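Local structure of serine racemase (Enterococcus faecalis, 4ECL) at residues V220-N232 with A346-N358. The protein is a serine racemase, also called VanTG, whose cytoplasmic part has the alanine racemase fold, a TIM-type barrel joined to a beta-rich C-terminal domain. Numbering follows the deposited sequence.
Sequences VGVALYGVLSSTN and APMVAESAESITN. With SO4 (sulfate ion), chain G.
Ser229 and Asn358 (chi1 -57°) both carry their first side-chain branch anti to the carbonyl carbon, beside the backbone N, and these torsions bring hydroxyl and amide together. Asn358 ND2 donates to Ser229 OG over 2.7 Å at 162°, with the oxygen only 9° out of the amide plane. The bond is consistent with this orientation of the amide, although Ser229 is poorly ordered; OD1 accepts from a water that also receives the proton of Ser229 OG. Val222 lies across the same amide at about a right angle, CG1 3.4 Å from Asn358 OD1, while its backbone N donates to sulfate O3 over 3.0 Å. Next to this, Thr357 N, in the first turn of helix 357-362, makes a weak hydrogen bond to Ser229 O (3.3 Å). From the same residue, CG2 presses on Val227 CG2 at a tight 3.5 Å, and Val227 CG1 reaches Ala346 CB at 4.0 Å. Thr231 CG2 meets Pro347 CB at 3.6 Å. The contact thus joins the loop leaving barrel strand 217-220 to helices 346-352 and 357-362 of the C-terminal domain. Its chemistry suggests an amide oriented by serine and water beside a sulfate probably from the crystallisation liquor, although Thr357 OG1 is buried without a partner.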
ATOM      1  N   VAL A 220      19.401  11.695  -2.991  1.00 22.09           N
ATOM      2  CA  VAL A 220      18.184  12.491  -3.083  1.00 22.13           C
ATOM      3  C   VAL A 220      16.925  11.640  -3.243  1.00 21.64           C
ATOM      4  O   VAL A 220      16.817  10.804  -4.144  1.00 22.85           O
ATOM      5  CB  VAL A 220      18.300  13.593  -4.170  1.00 26.35           C
ATOM      6  CG1 VAL A 220      19.424  14.552  -3.810  1.00 18.04           C
ATOM      7  CG2 VAL A 220      18.588  12.977  -5.512  1.00 29.38           C
ATOM      8  N   GLY A 221      15.982  11.848  -2.330  1.00 24.69           N
ATOM      9  CA  GLY A 221      14.711  11.149  -2.360  1.00 21.25           C
ATOM     10  C   GLY A 221      13.594  12.099  -2.745  1.00 24.68           C
ATOM     11  O   GLY A 221      13.395  12.372  -3.928  1.00 29.51           O
ATOM     12  N   VAL A 222      12.872  12.616  -1.754  1.00 25.74           N
ATOM     13  CA  VAL A 222      11.697  13.444  -2.028  1.00 24.70           C
ATOM     14  C   VAL A 222      11.973  14.637  -2.947  1.00 29.51           C
ATOM     15  O   VAL A 222      11.137  14.963  -3.787  1.00 31.40           O
ATOM     16  CB  VAL A 222      11.002  13.944  -0.735  1.00 27.08           C
ATOM     17  CG1 VAL A 222      10.394  12.785   0.024  1.00 32.56           C
ATOM     18  CG2 VAL A 222      11.989  14.738   0.152  1.00 19.81           C
ATOM     19  N   ALA A 223      13.136  15.276  -2.804  1.00 22.56           N
ATOM     20  CA  ALA A 223      13.455  16.437  -3.631  1.00 20.20           C
ATOM     21  C   ALA A 223      13.483  16.053  -5.103  1.00 22.61           C
ATOM     22  O   ALA A 223      13.045  16.820  -5.965  1.00 20.72           O
ATOM     23  CB  ALA A 223      14.798  17.074  -3.213  1.00 19.72           C
ATOM     24  N   LEU A 224      14.002  14.865  -5.393  1.00 17.67           N
ATOM     25  CA  LEU A 224      14.078  14.403  -6.770  1.00 20.04           C
ATOM     26  C   LEU A 224      12.676  14.327  -7.388  1.00 24.71           C
ATOM     27  O   LEU A 224      12.492  14.556  -8.589  1.00 24.86           O
ATOM     28  CB  LEU A 224      14.750  13.039  -6.810  1.00 16.82           C
ATOM     29  CG  LEU A 224      14.915  12.366  -8.169  1.00 19.74           C
ATOM     30  CD1 LEU A 224      15.954  13.080  -8.974  1.00 21.61           C
ATOM     31  CD2 LEU A 224      15.265  10.888  -8.016  1.00 27.14           C
ATOM     32  N   TYR A 225      11.690  14.033  -6.553  1.00 21.64           N
ATOM     33  CA  TYR A 225      10.318  13.856  -7.027  1.00 20.65           C
ATOM     34  C   TYR A 225       9.502  15.147  -6.946  1.00 24.10           C
ATOM     35  O   TYR A 225       8.313  15.178  -7.267  1.00 27.25           O
ATOM     36  CB  TYR A 225       9.649  12.700  -6.269  1.00 18.00           C
ATOM     37  CG  TYR A 225      10.441  11.415  -6.395  1.00 17.63           C
ATOM     38  CD1 TYR A 225      10.565  10.776  -7.624  1.00 21.51           C
ATOM     39  CD2 TYR A 225      11.084  10.858  -5.301  1.00 17.47           C
ATOM     40  CE1 TYR A 225      11.293   9.606  -7.759  1.00 14.97           C
ATOM     41  CE2 TYR A 225      11.817   9.683  -5.422  1.00 20.41           C
ATOM     42  CZ  TYR A 225      11.916   9.065  -6.657  1.00 20.79           C
ATOM     43  OH  TYR A 225      12.650   7.904  -6.797  1.00 21.28           O
ATOM     44  N   GLY A 226      10.155  16.217  -6.514  1.00 25.80           N
ATOM     45  CA  GLY A 226       9.576  17.547  -6.606  1.00 19.74           C
ATOM     46  C   GLY A 226       8.535  17.807  -5.544  1.00 30.00           C
ATOM     47  O   GLY A 226       7.664  18.668  -5.690  1.00 42.62           O
ATOM     48  N   VAL A 227       8.620  17.046  -4.465  1.00 26.85           N
ATOM     49  CA  VAL A 227       7.716  17.219  -3.348  1.00 27.67           C
ATOM     50  C   VAL A 227       8.560  17.393  -2.095  1.00 41.17           C
ATOM     51  O   VAL A 227       9.622  16.776  -1.968  1.00 50.62           O
ATOM     52  CB  VAL A 227       6.817  15.992  -3.213  1.00 28.47           C
ATOM     53  CG1 VAL A 227       5.827  15.953  -4.356  1.00 30.43           C
ATOM     54  CG2 VAL A 227       7.658  14.727  -3.239  1.00 31.51           C
ATOM     55  N   LEU A 228       8.123  18.242  -1.175  1.00 37.89           N
ATOM     56  CA  LEU A 228       8.797  18.292   0.113  1.00 44.26           C
ATOM     57  C   LEU A 228       7.934  17.670   1.212  1.00 56.10           C
ATOM     58  O   LEU A 228       6.754  17.993   1.336  1.00 62.25           O
ATOM     59  CB  LEU A 228       9.251  19.712   0.460  1.00 42.02           C
ATOM     60  CG  LEU A 228      10.388  20.232  -0.428  1.00 44.28           C
ATOM     61  CD1 LEU A 228      11.052  21.439   0.222  1.00 52.76           C
ATOM     62  CD2 LEU A 228      11.424  19.142  -0.731  1.00 40.46           C
ATOM     63  N   SER A 229       8.549  16.778   1.991  1.00 61.13           N
ATOM     64  CA  SER A 229       7.878  15.929   2.994  1.00 66.46           C
ATOM     65  C   SER A 229       6.698  16.569   3.740  1.00 67.09           C
ATOM     66  O   SER A 229       5.763  15.871   4.160  1.00 61.34           O
ATOM     67  CB  SER A 229       8.904  15.382   4.004  1.00 65.50           C
ATOM     68  OG  SER A 229       9.846  14.522   3.379  1.00 58.10           O
ATOM     69  N   SER A 230       6.761  17.890   3.901  1.00 68.09           N
ATOM     70  CA  SER A 230       5.668  18.668   4.467  1.00 69.82           C
ATOM     71  C   SER A 230       5.582  20.035   3.797  1.00 73.49           C
ATOM     72  O   SER A 230       6.275  20.304   2.811  1.00 69.92           O
ATOM     73  CB  SER A 230       5.848  18.841   5.978  1.00 69.37           C
ATOM     74  OG  SER A 230       5.742  17.597   6.650  1.00 68.60           O
ATOM     75  N   THR A 231       4.734  20.893   4.351  1.00 80.94           N
ATOM     76  CA  THR A 231       4.543  22.249   3.852  1.00 87.36           C
ATOM     77  C   THR A 231       4.259  23.184   5.028  1.00 95.11           C
ATOM     78  O   THR A 231       3.432  22.859   5.880  1.00 98.28           O
ATOM     79  CB  THR A 231       3.366  22.315   2.838  1.00110.77           C
ATOM     80  OG1 THR A 231       2.310  21.432   3.248  1.00108.13           O
ATOM     81  CG2 THR A 231       3.832  21.923   1.441  1.00111.34           C
ATOM     82  N   ASN A 232       4.942  24.326   5.104  1.00 99.94           N
ATOM     83  CA  ASN A 232       5.999  24.710   4.175  1.00103.00           C
ATOM     84  C   ASN A 232       7.230  25.190   4.941  1.00103.81           C
ATOM     85  O   ASN A 232       7.263  26.331   5.415  1.00105.09           O
ATOM     86  CB  ASN A 232       5.527  25.844   3.256  1.00104.35           C
ATOM     87  CG  ASN A 232       4.325  25.463   2.412  1.00103.88           C
ATOM     88  OD1 ASN A 232       4.470  24.957   1.297  1.00101.86           O
ATOM     89  ND2 ASN A 232       3.129  25.711   2.937  1.00104.68           N
ATOM     90  N   ALA A 346       0.744  16.669  -3.679  1.00 23.61           N
ATOM     91  CA  ALA A 346       1.003  15.548  -2.789  1.00 26.77           C
ATOM     92  C   ALA A 346       1.190  15.999  -1.334  1.00 23.13           C
ATOM     93  O   ALA A 346       0.617  15.400  -0.439  1.00 26.37           O
ATOM     94  CB  ALA A 346       2.186  14.715  -3.277  1.00 29.75           C
ATOM     95  N   PRO A 347       1.972  17.068  -1.086  1.00 24.09           N
ATOM     96  CA  PRO A 347       2.027  17.458   0.329  1.00 29.59           C
ATOM     97  C   PRO A 347       0.682  17.864   0.945  1.00 26.97           C
ATOM     98  O   PRO A 347       0.451  17.531   2.111  1.00 27.35           O
ATOM     99  CB  PRO A 347       3.012  18.634   0.336  1.00 31.21           C
ATOM    100  CG  PRO A 347       3.903  18.366  -0.814  1.00 30.80           C
ATOM    101  CD  PRO A 347       3.033  17.726  -1.873  1.00 25.45           C
HETATM  102  N   MSE A 348      -0.182  18.543   0.191  1.00 21.66           N
HETATM  103  CA  MSE A 348      -1.497  18.924   0.697  1.00 22.40           C
HETATM  104  C   MSE A 348      -2.328  17.680   1.054  1.00 26.20           C
HETATM  105  O   MSE A 348      -3.033  17.640   2.076  1.00 25.82           O
HETATM  106  CB  MSE A 348      -2.256  19.770  -0.352  1.00 30.95           C
HETATM  107  CG  MSE A 348      -1.712  21.189  -0.548  1.00 26.74           C
HETATM  108 SE   MSE A 348      -2.293  22.015  -2.247  0.78 38.05          SE
HETATM  109  CE  MSE A 348      -4.177  22.313  -1.829  1.00 43.91           C
ATOM    110  N   VAL A 349      -2.249  16.668   0.198  1.00 19.54           N
ATOM    111  CA  VAL A 349      -3.025  15.461   0.398  1.00 18.63           C
ATOM    112  C   VAL A 349      -2.474  14.721   1.611  1.00 26.86           C
ATOM    113  O   VAL A 349      -3.236  14.183   2.405  1.00 24.60           O
ATOM    114  CB  VAL A 349      -3.037  14.563  -0.870  1.00 28.71           C
ATOM    115  CG1 VAL A 349      -3.678  13.207  -0.589  1.00 17.62           C
ATOM    116  CG2 VAL A 349      -3.786  15.260  -2.004  1.00 24.51           C
ATOM    117  N   ALA A 350      -1.147  14.731   1.761  1.00 24.05           N
ATOM    118  CA  ALA A 350      -0.508  14.035   2.857  1.00 23.36           C
ATOM    119  C   ALA A 350      -0.866  14.729   4.167  1.00 25.71           C
ATOM    120  O   ALA A 350      -1.118  14.077   5.173  1.00 25.15           O
ATOM    121  CB  ALA A 350       0.991  13.980   2.650  1.00 21.59           C
ATOM    122  N   GLU A 351      -0.916  16.057   4.154  1.00 25.22           N
ATOM    123  CA  GLU A 351      -1.333  16.774   5.350  1.00 26.16           C
ATOM    124  C   GLU A 351      -2.780  16.414   5.718  1.00 31.20           C
ATOM    125  O   GLU A 351      -3.092  16.196   6.886  1.00 33.74           O
ATOM    126  CB  GLU A 351      -1.161  18.279   5.170  1.00 30.44           C
ATOM    127  CG  GLU A 351      -1.515  19.102   6.395  1.00 45.48           C
ATOM    128  CD  GLU A 351      -1.150  20.575   6.238  1.00 64.24           C
ATOM    129  OE1 GLU A 351       0.029  20.871   5.925  1.00 68.52           O
ATOM    130  OE2 GLU A 351      -2.041  21.438   6.423  1.00 67.98           O
ATOM    131  N   SER A 352      -3.651  16.324   4.712  1.00 32.10           N
ATOM    132  CA  SER A 352      -5.055  15.984   4.930  1.00 29.26           C
ATOM    133  C   SER A 352      -5.198  14.582   5.476  1.00 30.88           C
ATOM    134  O   SER A 352      -6.141  14.297   6.210  1.00 36.47           O
ATOM    135  CB  SER A 352      -5.854  16.073   3.621  1.00 25.30           C
ATOM    136  OG  SER A 352      -5.952  17.399   3.146  1.00 30.74           O
ATOM    137  N   ALA A 353      -4.271  13.704   5.095  1.00 31.74           N
ATOM    138  CA  ALA A 353      -4.306  12.309   5.521  1.00 28.84           C
ATOM    139  C   ALA A 353      -3.578  12.124   6.846  1.00 35.41           C
ATOM    140  O   ALA A 353      -3.400  10.991   7.306  1.00 33.79           O
ATOM    141  CB  ALA A 353      -3.695  11.412   4.456  1.00 19.16           C
ATOM    142  N   GLU A 354      -3.166  13.242   7.446  1.00 36.26           N
ATOM    143  CA  GLU A 354      -2.379  13.238   8.679  1.00 40.76           C
ATOM    144  C   GLU A 354      -1.143  12.354   8.543  1.00 40.19           C
ATOM    145  O   GLU A 354      -0.814  11.559   9.422  1.00 33.82           O
ATOM    146  CB  GLU A 354      -3.234  12.826   9.876  1.00 46.57           C
ATOM    147  CG  GLU A 354      -4.217  13.906  10.285  1.00 57.02           C
ATOM    148  CD  GLU A 354      -4.887  13.613  11.606  1.00 71.31           C
ATOM    149  OE1 GLU A 354      -5.129  12.421  11.902  1.00 76.86           O
ATOM    150  OE2 GLU A 354      -5.167  14.578  12.353  1.00 75.80           O
ATOM    151  N   SER A 355      -0.459  12.520   7.421  1.00 39.55           N
ATOM    152  CA  SER A 355       0.661  11.672   7.070  1.00 35.03           C
ATOM    153  C   SER A 355       1.792  12.556   6.559  1.00 32.58           C
ATOM    154  O   SER A 355       1.836  13.753   6.839  1.00 29.86           O
ATOM    155  CB  SER A 355       0.211  10.668   6.003  1.00 33.78           C
ATOM    156  OG  SER A 355       1.291   9.937   5.456  1.00 36.94           O
ATOM    157  N   ILE A 356       2.717  11.964   5.822  1.00 31.31           N
ATOM    158  CA  ILE A 356       3.776  12.725   5.201  1.00 30.81           C
ATOM    159  C   ILE A 356       3.925  12.222   3.791  1.00 24.94           C
ATOM    160  O   ILE A 356       3.564  11.089   3.488  1.00 24.07           O
ATOM    161  CB  ILE A 356       5.139  12.544   5.911  1.00 39.89           C
ATOM    162  CG1 ILE A 356       5.469  11.061   6.059  1.00 36.83           C
ATOM    163  CG2 ILE A 356       5.160  13.254   7.255  1.00 43.18           C
ATOM    164  CD1 ILE A 356       6.941  10.808   6.292  1.00 42.08           C
ATOM    165  N   THR A 357       4.490  13.067   2.945  1.00 21.97           N
ATOM    166  CA  THR A 357       4.613  12.779   1.528  1.00 24.36           C
ATOM    167  C   THR A 357       5.247  11.430   1.261  1.00 25.20           C
ATOM    168  O   THR A 357       4.790  10.687   0.399  1.00 24.19           O
ATOM    169  CB  THR A 357       5.458  13.868   0.850  1.00 36.51           C
ATOM    170  OG1 THR A 357       4.672  15.060   0.730  1.00 39.51           O
ATOM    171  CG2 THR A 357       5.891  13.417  -0.528  1.00 39.96           C
ATOM    172  N   ASN A 358       6.295  11.115   2.025  1.00 22.70           N
ATOM    173  CA  ASN A 358       7.073   9.900   1.823  1.00 24.46           C
ATOM    174  C   ASN A 358       6.154   8.689   1.917  1.00 18.86           C
ATOM    175  O   ASN A 358       6.251   7.753   1.126  1.00 17.46           O
ATOM    176  CB  ASN A 358       8.209   9.780   2.872  1.00 24.85           C
ATOM    177  CG  ASN A 358       9.164  10.978   2.868  1.00 32.74           C
ATOM    178  OD1 ASN A 358      10.393  10.808   2.818  1.00 31.09           O
ATOM    179  ND2 ASN A 358       8.610  12.191   2.937  1.00 32.04           N
TER
HETATM  180  S   SO4 G 403      14.875  11.766   1.426  0.91 29.94           S
HETATM  181  O1  SO4 G 403      15.565  10.548   1.864  0.91 26.34           O
HETATM  182  O2  SO4 G 403      15.709  12.465   0.448  0.91 23.07           O
HETATM  183  O3  SO4 G 403      13.607  11.373   0.819  0.91 35.19           O
HETATM  184  O4  SO4 G 403      14.608  12.618   2.580  0.91 31.25           O
HETATM  185  O   HOH W   1      12.452  12.934   3.716  1.00 23.05           O